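Local coordinates for DNA ligase (Aquifex aeolicus, PDB 3QWU), which probably acts as an ATP-dependent polynucleotide ligase and binds adenosine and calcium, at residues F25-L30 with A44-F49; E69-P74 with R224-K229; F75-K80 with V216-D221; N94-S99 with F107-L112. All blocks are in the same frame, centred on the assembly; numbering follows the deposited sequence.

Interaction 1: residues F25-L30 with A44-F49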
# COMPACT_ATOMS: atom_id res chain seq x y z
N PHE A 25 24.12 -15.82 -24.43
CA PHE A 25 24.07 -16.84 -25.48
C PHE A 25 24.88 -16.49 -26.71
O PHE A 25 24.57 -16.96 -27.80
CB PHE A 25 22.63 -17.15 -25.87
CG PHE A 25 21.89 -17.91 -24.82
CD1 PHE A 25 21.30 -17.26 -23.75
CD2 PHE A 25 21.82 -19.30 -24.88
CE1 PHE A 25 20.63 -17.97 -22.78
CE2 PHE A 25 21.16 -20.01 -23.92
CZ PHE A 25 20.56 -19.35 -22.87
N GLY A 26 25.93 -15.69 -26.53
CA GLY A 26 26.79 -15.27 -27.64
C GLY A 26 26.33 -14.01 -28.35
O GLY A 26 26.92 -13.60 -29.33
N LEU A 27 25.27 -13.40 -27.85
CA LEU A 27 24.68 -12.25 -28.52
C LEU A 27 24.94 -11.07 -27.64
O LEU A 27 24.79 -11.15 -26.41
CB LEU A 27 23.16 -12.40 -28.70
CG LEU A 27 22.56 -13.47 -29.61
CD1 LEU A 27 22.78 -14.88 -29.05
CD2 LEU A 27 21.05 -13.21 -29.77
N GLU A 28 25.29 -9.96 -28.28
CA GLU A 28 25.50 -8.68 -27.60
C GLU A 28 24.38 -7.78 -28.07
O GLU A 28 24.15 -7.70 -29.28
CB GLU A 28 26.85 -8.12 -28.00
CG GLU A 28 27.50 -7.32 -26.88
CD GLU A 28 28.96 -6.95 -27.19
OE1 GLU A 28 29.59 -7.56 -28.09
OE2 GLU A 28 29.47 -6.03 -26.52
N TYR A 29 23.66 -7.15 -27.14
CA TYR A 29 22.47 -6.39 -27.51
C TYR A 29 22.22 -5.23 -26.57
O TYR A 29 22.85 -5.14 -25.51
CB TYR A 29 21.21 -7.30 -27.64
CG TYR A 29 20.71 -7.98 -26.37
CD1 TYR A 29 19.47 -7.66 -25.80
CD2 TYR A 29 21.44 -8.98 -25.76
CE1 TYR A 29 19.00 -8.32 -24.64
CE2 TYR A 29 20.99 -9.65 -24.60
CZ TYR A 29 19.77 -9.32 -24.04
OH TYR A 29 19.38 -9.98 -22.89
N LEU A 30 21.35 -4.31 -26.97
CA LEU A 30 20.91 -3.20 -26.12
C LEU A 30 19.49 -3.50 -25.66
O LEU A 30 18.68 -3.98 -26.45
CB LEU A 30 20.98 -1.89 -26.88
CG LEU A 30 22.40 -1.46 -27.29
CD1 LEU A 30 22.96 -2.23 -28.55
CD2 LEU A 30 22.44 0.02 -27.52
N ALA A 44 14.52 -4.65 -27.44
CA ALA A 44 15.84 -5.26 -27.53
C ALA A 44 16.35 -4.92 -28.89
O ALA A 44 15.69 -5.24 -29.86
CB ALA A 44 15.75 -6.74 -27.42
N ILE A 45 17.50 -4.25 -28.94
CA ILE A 45 18.12 -3.85 -30.20
C ILE A 45 19.29 -4.80 -30.48
O ILE A 45 20.28 -4.78 -29.75
CB ILE A 45 18.68 -2.39 -30.17
CG1 ILE A 45 17.56 -1.41 -29.78
CG2 ILE A 45 19.31 -2.01 -31.54
CD1 ILE A 45 18.04 -0.02 -29.37
N PHE A 46 19.15 -5.60 -31.54
CA PHE A 46 20.21 -6.46 -32.00
C PHE A 46 20.82 -5.85 -33.23
O PHE A 46 20.23 -4.99 -33.86
CB PHE A 46 19.65 -7.83 -32.31
CG PHE A 46 19.14 -8.57 -31.10
CD1 PHE A 46 19.99 -9.38 -30.35
CD2 PHE A 46 17.81 -8.45 -30.72
CE1 PHE A 46 19.52 -10.09 -29.23
CE2 PHE A 46 17.32 -9.16 -29.60
CZ PHE A 46 18.20 -9.98 -28.85
N LYS A 47 22.01 -6.29 -33.61
CA LYS A 47 22.70 -5.66 -34.75
C LYS A 47 21.86 -5.76 -36.03
O LYS A 47 21.82 -4.82 -36.82
CB LYS A 47 24.08 -6.28 -34.94
CG LYS A 47 24.90 -5.72 -36.15
CD LYS A 47 24.96 -6.71 -37.36
CE LYS A 47 25.33 -6.03 -38.70
NZ LYS A 47 24.73 -6.78 -39.86
N ASP A 48 21.18 -6.89 -36.23
CA ASP A 48 20.47 -7.17 -37.50
C ASP A 48 18.99 -6.81 -37.45
O ASP A 48 18.34 -6.77 -38.51
CB ASP A 48 20.57 -8.68 -37.87
CG ASP A 48 21.97 -9.12 -38.22
OD1 ASP A 48 22.53 -8.64 -39.21
OD2 ASP A 48 22.50 -9.98 -37.50
N PHE A 49 18.45 -6.61 -36.25
CA PHE A 49 17.05 -6.24 -36.09
C PHE A 49 16.67 -5.79 -34.68
O PHE A 49 17.39 -6.05 -33.73
CB PHE A 49 16.13 -7.40 -36.47
CG PHE A 49 16.50 -8.70 -35.85
CD1 PHE A 49 17.30 -9.62 -36.56
CD2 PHE A 49 16.06 -9.02 -34.56
CE1 PHE A 49 17.65 -10.83 -35.99
CE2 PHE A 49 16.40 -10.23 -33.97
CZ PHE A 49 17.19 -11.15 -34.67
O HOH W 1 23.26 -8.53 -31.98

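Interaction 2: residues E69-P74 with R224-K229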
# COMPACT_ATOMS: atom_id res chain seq x y z
N GLU A 69 -17.27 1.80 -23.55
CA GLU A 69 -16.46 3.03 -23.73
C GLU A 69 -15.21 2.83 -24.62
O GLU A 69 -14.87 3.71 -25.40
CB GLU A 69 -16.06 3.59 -22.35
CG GLU A 69 -15.14 4.84 -22.35
CD GLU A 69 -15.90 6.17 -22.54
OE1 GLU A 69 -16.98 6.38 -21.96
OE2 GLU A 69 -15.38 7.02 -23.26
N GLN A 70 -14.53 1.71 -24.50
CA GLN A 70 -13.21 1.59 -25.10
C GLN A 70 -13.19 1.18 -26.57
O GLN A 70 -12.21 1.44 -27.24
CB GLN A 70 -12.35 0.63 -24.31
CG GLN A 70 -12.02 1.13 -22.92
CD GLN A 70 -11.31 2.47 -22.90
OE1 GLN A 70 -11.67 3.37 -22.12
NE2 GLN A 70 -10.28 2.61 -23.74
N PHE A 71 -14.27 0.57 -27.05
CA PHE A 71 -14.29 -0.09 -28.36
C PHE A 71 -15.36 0.47 -29.28
O PHE A 71 -16.48 0.69 -28.84
CB PHE A 71 -14.44 -1.62 -28.24
CG PHE A 71 -13.28 -2.27 -27.51
CD1 PHE A 71 -12.01 -2.27 -28.05
CD2 PHE A 71 -13.46 -2.86 -26.29
CE1 PHE A 71 -10.92 -2.86 -27.37
CE2 PHE A 71 -12.37 -3.42 -25.59
CZ PHE A 71 -11.11 -3.41 -26.14
N GLU A 72 -14.96 0.70 -30.54
CA GLU A 72 -15.78 1.28 -31.58
C GLU A 72 -16.16 0.26 -32.65
O GLU A 72 -16.94 0.58 -33.55
CB GLU A 72 -15.01 2.34 -32.39
CG GLU A 72 -14.43 3.51 -31.63
CD GLU A 72 -13.46 4.29 -32.52
OE1 GLU A 72 -12.64 3.63 -33.23
OE2 GLU A 72 -13.55 5.55 -32.51
N ALA A 73 -15.53 -0.90 -32.61
CA ALA A 73 -15.75 -1.97 -33.56
C ALA A 73 -15.93 -3.27 -32.78
O ALA A 73 -15.79 -3.29 -31.57
CB ALA A 73 -14.55 -2.06 -34.52
N PRO A 74 -16.28 -4.35 -33.46
CA PRO A 74 -16.29 -5.64 -32.81
C PRO A 74 -14.93 -6.02 -32.28
O PRO A 74 -13.89 -5.47 -32.72
CB PRO A 74 -16.64 -6.60 -33.94
CG PRO A 74 -17.33 -5.77 -34.96
CD PRO A 74 -16.70 -4.43 -34.87
N ARG A 224 -6.41 0.18 -35.62
CA ARG A 224 -5.73 0.62 -34.41
C ARG A 224 -5.60 -0.56 -33.42
O ARG A 224 -4.69 -0.60 -32.60
CB ARG A 224 -6.42 1.84 -33.82
CG ARG A 224 -7.80 1.56 -33.27
CD ARG A 224 -8.23 2.66 -32.35
NE ARG A 224 -9.41 2.24 -31.61
CZ ARG A 224 -10.14 3.04 -30.85
NH1 ARG A 224 -11.20 2.54 -30.20
NH2 ARG A 224 -9.83 4.34 -30.72
N ASN A 225 -6.47 -1.56 -33.55
CA ASN A 225 -6.34 -2.83 -32.83
C ASN A 225 -6.19 -2.65 -31.30
O ASN A 225 -5.31 -3.23 -30.67
CB ASN A 225 -5.15 -3.60 -33.42
CG ASN A 225 -5.03 -5.03 -32.89
OD1 ASN A 225 -3.94 -5.55 -32.82
ND2 ASN A 225 -6.13 -5.65 -32.52
N LYS A 226 -7.05 -1.83 -30.73
CA LYS A 226 -6.94 -1.45 -29.36
C LYS A 226 -7.22 -2.69 -28.51
O LYS A 226 -8.07 -3.55 -28.87
CB LYS A 226 -7.87 -0.27 -29.06
CG LYS A 226 -8.19 0.05 -27.58
CD LYS A 226 -8.01 1.57 -27.27
CE LYS A 226 -8.97 2.13 -26.27
NZ LYS A 226 -10.18 2.76 -26.85
N ARG A 227 -6.46 -2.79 -27.42
CA ARG A 227 -6.58 -3.88 -26.47
C ARG A 227 -6.98 -3.40 -25.09
O ARG A 227 -6.71 -2.25 -24.70
CB ARG A 227 -5.24 -4.58 -26.33
CG ARG A 227 -4.90 -5.45 -27.47
CD ARG A 227 -3.72 -4.95 -28.30
NE ARG A 227 -3.73 -5.80 -29.48
CZ ARG A 227 -3.28 -7.05 -29.51
NH1 ARG A 227 -2.66 -7.60 -28.45
NH2 ARG A 227 -3.42 -7.76 -30.63
N ALA A 228 -7.60 -4.32 -24.34
CA ALA A 228 -7.98 -4.08 -22.93
C ALA A 228 -8.16 -5.39 -22.21
O ALA A 228 -8.60 -6.34 -22.79
CB ALA A 228 -9.23 -3.24 -22.83
N LYS A 229 -7.84 -5.43 -20.93
CA LYS A 229 -7.95 -6.68 -20.17
C LYS A 229 -8.85 -6.52 -18.95
O LYS A 229 -8.99 -5.41 -18.38
CB LYS A 229 -6.57 -7.17 -19.75
CG LYS A 229 -5.79 -6.22 -18.82
CD LYS A 229 -4.47 -6.92 -18.34
CE LYS A 229 -3.28 -5.96 -18.22
NZ LYS A 229 -3.27 -5.03 -17.05

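Interaction 3: residues F75-K80 with V216-D221. With ADN (adenosine), chain C.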
# COMPACT_ATOMS: atom_id res chain seq x y z
N PHE A 75 -14.92 -6.96 -31.34
CA PHE A 75 -13.69 -7.34 -30.72
C PHE A 75 -13.66 -8.81 -30.39
O PHE A 75 -14.67 -9.43 -30.00
CB PHE A 75 -13.41 -6.48 -29.46
CG PHE A 75 -14.55 -6.42 -28.53
CD1 PHE A 75 -14.69 -7.37 -27.53
CD2 PHE A 75 -15.53 -5.45 -28.69
CE1 PHE A 75 -15.76 -7.33 -26.68
CE2 PHE A 75 -16.61 -5.43 -27.87
CZ PHE A 75 -16.73 -6.38 -26.84
N TRP A 76 -12.47 -9.36 -30.53
CA TRP A 76 -12.21 -10.73 -30.17
C TRP A 76 -11.90 -10.83 -28.65
O TRP A 76 -11.19 -9.99 -28.09
CB TRP A 76 -11.04 -11.25 -31.00
CG TRP A 76 -11.35 -11.48 -32.45
CD1 TRP A 76 -11.13 -10.63 -33.48
CD2 TRP A 76 -11.95 -12.65 -33.02
NE1 TRP A 76 -11.51 -11.19 -34.66
CE2 TRP A 76 -12.03 -12.43 -34.42
CE3 TRP A 76 -12.40 -13.86 -32.49
CZ2 TRP A 76 -12.56 -13.37 -35.29
CZ3 TRP A 76 -12.92 -14.81 -33.37
CH2 TRP A 76 -13.01 -14.55 -34.75
N VAL A 77 -12.41 -11.87 -28.03
CA VAL A 77 -12.20 -12.12 -26.61
C VAL A 77 -11.36 -13.34 -26.50
O VAL A 77 -11.69 -14.36 -27.05
CB VAL A 77 -13.52 -12.29 -25.93
CG1 VAL A 77 -13.36 -12.70 -24.49
CG2 VAL A 77 -14.28 -10.92 -26.02
N GLU A 78 -10.21 -13.18 -25.87
CA GLU A 78 -9.22 -14.24 -25.66
C GLU A 78 -8.97 -14.49 -24.16
O GLU A 78 -9.10 -13.58 -23.38
CB GLU A 78 -7.88 -13.87 -26.29
CG GLU A 78 -7.94 -13.85 -27.76
CD GLU A 78 -6.58 -13.62 -28.39
OE1 GLU A 78 -5.66 -13.08 -27.74
OE2 GLU A 78 -6.46 -14.00 -29.56
N GLU A 79 -8.60 -15.71 -23.79
CA GLU A 79 -8.27 -16.01 -22.40
C GLU A 79 -6.93 -15.37 -22.05
O GLU A 79 -5.98 -15.43 -22.83
CB GLU A 79 -8.18 -17.50 -22.12
CG GLU A 79 -7.76 -17.76 -20.63
CD GLU A 79 -7.53 -19.24 -20.27
OE1 GLU A 79 -7.62 -20.08 -21.17
OE2 GLU A 79 -7.26 -19.55 -19.09
N LYS A 80 -6.90 -14.75 -20.88
CA LYS A 80 -5.70 -14.22 -20.31
C LYS A 80 -5.11 -15.33 -19.39
O LYS A 80 -5.70 -15.76 -18.39
CB LYS A 80 -5.97 -12.91 -19.55
CG LYS A 80 -4.67 -12.16 -19.30
CD LYS A 80 -4.73 -10.95 -18.41
CE LYS A 80 -3.26 -10.56 -17.92
NZ LYS A 80 -2.27 -11.77 -17.62
N VAL A 216 -9.79 -12.27 -19.25
CA VAL A 216 -9.71 -12.23 -20.70
C VAL A 216 -8.98 -10.99 -21.15
O VAL A 216 -8.85 -10.02 -20.39
CB VAL A 216 -11.14 -12.25 -21.32
CG1 VAL A 216 -11.89 -13.49 -20.85
CG2 VAL A 216 -11.92 -10.95 -20.94
N VAL A 217 -8.50 -11.04 -22.40
CA VAL A 217 -8.04 -9.84 -23.14
C VAL A 217 -8.94 -9.54 -24.30
O VAL A 217 -9.24 -10.40 -25.08
CB VAL A 217 -6.61 -10.01 -23.71
CG1 VAL A 217 -6.11 -8.71 -24.33
CG2 VAL A 217 -5.68 -10.45 -22.62
N PHE A 218 -9.38 -8.29 -24.42
CA PHE A 218 -10.25 -7.88 -25.51
C PHE A 218 -9.38 -7.23 -26.60
O PHE A 218 -8.51 -6.44 -26.27
CB PHE A 218 -11.26 -6.87 -24.99
CG PHE A 218 -12.10 -7.37 -23.85
CD1 PHE A 218 -13.16 -8.21 -24.08
CD2 PHE A 218 -11.86 -6.95 -22.55
CE1 PHE A 218 -13.98 -8.65 -23.08
CE2 PHE A 218 -12.64 -7.40 -21.53
CZ PHE A 218 -13.73 -8.28 -21.81
N LYS A 219 -9.62 -7.60 -27.86
CA LYS A 219 -8.79 -7.13 -29.03
C LYS A 219 -9.62 -6.64 -30.20
O LYS A 219 -10.25 -7.43 -30.89
CB LYS A 219 -7.85 -8.22 -29.52
CG LYS A 219 -7.06 -8.83 -28.38
CD LYS A 219 -5.87 -9.70 -28.75
CE LYS A 219 -5.18 -10.23 -27.45
NZ LYS A 219 -4.06 -11.21 -27.69
N GLU A 220 -9.61 -5.32 -30.39
CA GLU A 220 -10.41 -4.67 -31.41
C GLU A 220 -10.03 -5.16 -32.79
O GLU A 220 -8.86 -5.26 -33.14
CB GLU A 220 -10.31 -3.14 -31.34
CG GLU A 220 -11.48 -2.41 -32.05
CD GLU A 220 -11.38 -0.91 -31.86
OE1 GLU A 220 -10.58 -0.29 -32.56
OE2 GLU A 220 -12.04 -0.35 -30.97
N ASP A 221 -11.04 -5.52 -33.56
CA ASP A 221 -10.85 -6.13 -34.86
C ASP A 221 -10.72 -4.95 -35.80
O ASP A 221 -11.64 -4.58 -36.48
CB ASP A 221 -12.08 -6.99 -35.16
CG ASP A 221 -11.96 -7.77 -36.47
OD1 ASP A 221 -10.86 -8.29 -36.77
OD2 ASP A 221 -13.00 -7.88 -37.17
O5' ADN C . -0.19 -7.18 -19.85
C5' ADN C . -1.01 -8.34 -20.00
C4' ADN C . -0.14 -9.59 -19.94
O4' ADN C . -0.95 -10.81 -19.89
C3' ADN C . 0.72 -9.71 -21.20
O3' ADN C . 1.99 -9.07 -21.12
C2' ADN C . 0.83 -11.22 -21.42
O2' ADN C . 2.09 -11.70 -20.96
C1' ADN C . -0.29 -11.86 -20.62
N9 ADN C . -1.31 -12.54 -21.45
C8 ADN C . -1.88 -13.72 -21.12
N7 ADN C . -2.79 -14.12 -22.04
C5 ADN C . -2.80 -13.13 -22.98
C6 ADN C . -3.57 -12.90 -24.20
N6 ADN C . -4.47 -13.85 -24.57
N1 ADN C . -3.30 -11.78 -24.94
C2 ADN C . -2.39 -10.86 -24.51
N3 ADN C . -1.67 -11.00 -23.36
C4 ADN C . -1.83 -12.10 -22.59

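Interaction 4: residues N94-S99 with F107-L112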
# COMPACT_ATOMS: atom_id res chain seq x y z
N ASN A 94 19.45 -20.24 -34.85
CA ASN A 94 19.09 -20.41 -33.44
C ASN A 94 17.82 -19.72 -33.17
O ASN A 94 17.39 -18.87 -33.91
CB ASN A 94 20.16 -19.82 -32.52
CG ASN A 94 21.50 -20.46 -32.72
OD1 ASN A 94 21.63 -21.69 -32.62
ND2 ASN A 94 22.50 -19.65 -33.04
N TYR A 95 17.23 -20.10 -32.05
CA TYR A 95 15.98 -19.56 -31.60
C TYR A 95 16.17 -19.08 -30.17
O TYR A 95 16.87 -19.73 -29.39
CB TYR A 95 14.93 -20.66 -31.64
CG TYR A 95 14.91 -21.44 -32.93
CD1 TYR A 95 14.27 -20.94 -34.06
CD2 TYR A 95 15.51 -22.71 -33.01
CE1 TYR A 95 14.23 -21.68 -35.26
CE2 TYR A 95 15.48 -23.46 -34.19
CZ TYR A 95 14.84 -22.94 -35.32
OH TYR A 95 14.82 -23.71 -36.50
N TYR A 96 15.52 -17.97 -29.83
CA TYR A 96 15.71 -17.36 -28.52
C TYR A 96 14.39 -16.84 -28.00
O TYR A 96 13.44 -16.56 -28.77
CB TYR A 96 16.72 -16.22 -28.57
CG TYR A 96 18.05 -16.60 -29.16
CD1 TYR A 96 19.11 -17.08 -28.36
CD2 TYR A 96 18.28 -16.49 -30.53
CE1 TYR A 96 20.34 -17.42 -28.91
CE2 TYR A 96 19.51 -16.83 -31.09
CZ TYR A 96 20.53 -17.29 -30.28
OH TYR A 96 21.72 -17.61 -30.87
N ALA A 97 14.36 -16.70 -26.68
CA ALA A 97 13.12 -16.28 -25.99
C ALA A 97 13.47 -15.13 -25.08
O ALA A 97 14.43 -15.22 -24.32
CB ALA A 97 12.51 -17.48 -25.18
N LEU A 98 12.73 -14.04 -25.21
CA LEU A 98 12.94 -12.85 -24.39
C LEU A 98 11.86 -12.74 -23.31
O LEU A 98 10.68 -12.91 -23.61
CB LEU A 98 12.85 -11.56 -25.22
CG LEU A 98 13.88 -11.30 -26.31
CD1 LEU A 98 13.62 -9.92 -26.90
CD2 LEU A 98 15.35 -11.40 -25.83
N SER A 99 12.29 -12.45 -22.07
CA SER A 99 11.40 -12.01 -20.97
C SER A 99 10.79 -10.64 -21.26
O SER A 99 11.24 -9.90 -22.13
CB SER A 99 12.20 -11.87 -19.68
OG SER A 99 13.00 -10.69 -19.73
N PHE A 107 15.95 -20.21 -19.19
CA PHE A 107 15.03 -21.32 -19.02
C PHE A 107 14.14 -21.47 -20.24
O PHE A 107 14.12 -22.54 -20.85
CB PHE A 107 14.19 -21.15 -17.75
CG PHE A 107 12.99 -22.05 -17.69
CD1 PHE A 107 13.12 -23.35 -17.31
CD2 PHE A 107 11.74 -21.57 -18.00
CE1 PHE A 107 12.03 -24.17 -17.21
CE2 PHE A 107 10.65 -22.39 -17.94
CZ PHE A 107 10.79 -23.69 -17.53
N THR A 108 13.41 -20.41 -20.60
CA THR A 108 12.51 -20.44 -21.76
C THR A 108 13.27 -20.78 -23.04
O THR A 108 12.80 -21.60 -23.83
CB THR A 108 11.74 -19.08 -21.98
OG1 THR A 108 11.29 -18.57 -20.72
CG2 THR A 108 10.55 -19.24 -23.03
N THR A 109 14.43 -20.18 -23.27
CA THR A 109 15.26 -20.52 -24.44
C THR A 109 15.72 -21.99 -24.46
O THR A 109 15.71 -22.62 -25.50
CB THR A 109 16.52 -19.64 -24.55
OG1 THR A 109 16.13 -18.29 -24.60
CG2 THR A 109 17.34 -20.00 -25.82
N ASP A 110 16.16 -22.52 -23.31
CA ASP A 110 16.53 -23.94 -23.19
C ASP A 110 15.36 -24.87 -23.55
O ASP A 110 15.51 -25.89 -24.21
CB ASP A 110 16.96 -24.19 -21.74
CG ASP A 110 17.27 -25.66 -21.45
OD1 ASP A 110 16.32 -26.46 -21.45
OD2 ASP A 110 18.45 -26.00 -21.23
N ARG A 111 14.19 -24.51 -23.11
CA ARG A 111 13.07 -25.41 -23.28
C ARG A 111 12.20 -25.21 -24.54
O ARG A 111 11.25 -25.96 -24.72
CB ARG A 111 12.20 -25.35 -22.03
CG ARG A 111 12.91 -25.75 -20.76
CD ARG A 111 13.31 -27.20 -20.76
NE ARG A 111 12.17 -28.06 -21.04
CZ ARG A 111 11.24 -28.39 -20.16
NH1 ARG A 111 10.23 -29.14 -20.53
NH2 ARG A 111 11.33 -27.98 -18.90
N LEU A 112 12.54 -24.25 -25.42
CA LEU A 112 11.80 -24.02 -26.67
C LEU A 112 11.43 -25.30 -27.43
O LEU A 112 10.28 -25.48 -27.84
CB LEU A 112 12.58 -23.08 -27.58
CG LEU A 112 12.58 -21.60 -27.15
CD1 LEU A 112 13.29 -20.68 -28.21
CD2 LEU A 112 11.15 -21.11 -26.88

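Interaction 1: residues F25-L30 with A44-F49
The rings of F46 and Y29 lie side by side, their planes only 14° apart but slid so far that they barely overlap, with centroids 5.1 Å apart. One face of the F46 ring is instead taken by the CB methylene of Y29, a CH-pi contact with CB 4.0 Å from the F46 centroid; the F46 CZ corner in turn sits over one face of the Y29 ring. In the plane of F46, at its edge, are the carbonyl O of F49 and a water, while L27 CD2 comes in obliquely to 3.5 Å from F46 CE1. With chi1 at 65°, CG of Y29 is set between backbone N and carbonyl carbon, which lays its ring alongside F46 and sends the hydroxyl to the backbone N of I104. The strands 27-32 and 44-45 form an antiparallel hairpin, in which L30 and I45 are a hydrogen-bonded pair: L30 N to I45 O is 3.0 Å and I45 N to L30 O is 2.8 Å. On the face that carries both side chains, L30 CB and I45 CB meet at 4.0 Å. Past F46 the water links the two backbones, donating to E28 O and accepting from K47 N. F89 of strand 84-91 meets the F46 ring, and Y96 of strand 94-98 packs on L27.

Interaction 2: residues E69-P74 with R224-K229
F71, the first residue to leave helix 63-70, meets K226 and A228 at the entry to strand 227-231, which follows the probable motif IV strand of a covalent nucleotidyltransferase and probably carries motif V, with K229 lining the adenosine pocket. The edge of the F71 ring meets the carbonyl O of K226, 3.3 Å from CE1 and near the ring plane; A228 CB comes obliquely to 3.8 Å from F71 CZ. The aliphatic part of K226 continues this packing, its CG 4.0 Å from F71 CE1. Bends along its chain then carry NZ to the carbonyl O of Q70 at the helix end, where the hydrogen bond is modelled so short that its exact length is doubtful. Nearer the solvent, E72 and R224 stack flat, carboxylate and guanidinium planes 15° apart, with E72 OE1 3.4 Å above the guanidinium plane of R224 and over its centre. OE1 is 3.5 Å from R224 NH1, and no N-H points at it, so this salt bridge rests on charge alone. R224 NE has its own salt bridge to E220, whose other carboxylate oxygen takes the backbone N-H of E72, joining both partners to strand 215-220. F218 of that strand packs on F71, whose ring also meets that of F75; helix 63-70 and strand 227-231 also touch the second subunit, whose S364 packs on E69 and I367 on A228.

Interaction 3: residues F75-K80 with V216-D221
E78 and K219 cross at about a right angle beside N1 and N6 of the adenine, forming a salt bridge through E78 OE1 whose modelled length is doubtfully short. K219 NZ also donates to N1 of adenosine, 2.9 Å away. The amino group N6 gives a hydrogen bond to E79 O at 2.8 Å and a weak one to E78 OE1, so N1 and N6 each have a protein partner. V217 CG2 touches the base, 3.6 Å from N1. K80 CG passes C8, and its NZ reaches O4' of the ribose at 2.8 Å while also bridging to E214. These side chains come from adjacent antiparallel strands, 75-80 and 215-220, consistent with motifs I (K-V-D-G, starting at K80) and IV of the covalent nucleotidyltransferases. W76 with K219 and E78 with V217 are hydrogen-bonded pairs. K219 runs extended beyond CG, which carries its amine to the base. One shell further out, D158 takes a second salt bridge from K219, and K173 and Q170 hold E78 OE2. On the face carrying F75, V77 and F218, V77 CG2 meets the edge of the F218 ring, 3.5 Å from CD1, and the F75 ring packs obliquely beside it against I201 of helix 195-210.

Interaction 4: residues N94-S99 with F107-L112
A97 and T109 are the closest backbone neighbours, CA atoms 5.0 Å apart, where helix 106-115 turns back against strand 94-98, an outermost strand, within this chain, of an antiparallel sheet in the probable adenylation (RNA ligase family) domain. The axes of segments 94-98 and 107-112 run roughly antiparallel, at 143°, and approach to 6.8 Å. The tight half surrounds A97. Its CB points at the helix and lies 3.4 Å from T108 CG2, so the small methyl lets the helix come close. The backbone N of A97 donates to T109 OG1 at 3.2 Å, with an N-H angle of 144°. With chi1 at -57°, that hydroxyl stands beside its own backbone N, from where it also gives a hydrogen bond to C105 O; a single oxygen is thus gripped from the strand and from C105, just before the helix. T108 OG1 bonds to Y84 OH, fixing the rotation of this neighbour against the sheet. The other half is looser: L112 reaches across with its branches, CD2 4.2 Å from A97 CB and CD1 3.8 Å from Y95 CB. Beyond that methylene the Y95 ring, partly exposed to solvent, leads away from the helix and its hydroxyl bonds to D122. Y96 CB points away from the helix. Between the halves, the methyl CG2 of T109 settles 3.6 Å from Y95 O.

In the fold
Interactions 2 and 3 share one sheet: strands 227-231 and 215-220 are neighbours in it, A228 O meets F218 N at 2.7 Å, and the two centres are 9 Å apart. Interaction 3 is buried, with charged side chains at the adenosine and an apolar face against helix 195-210, while interaction 2 is partly buried, with a stacked ion pair near solvent and the second subunit close by. Interactions 1 and 4 lie apart from these, on the same side of the chain's centre as each other; F25 packs on Y96 and A44 on L98. Both are buried, but interaction 1 joins strand to strand through aromatic packing, and interaction 4 joins strand to helix through A97, two threonines and L112, with one backbone-to-hydroxyl hydrogen bond.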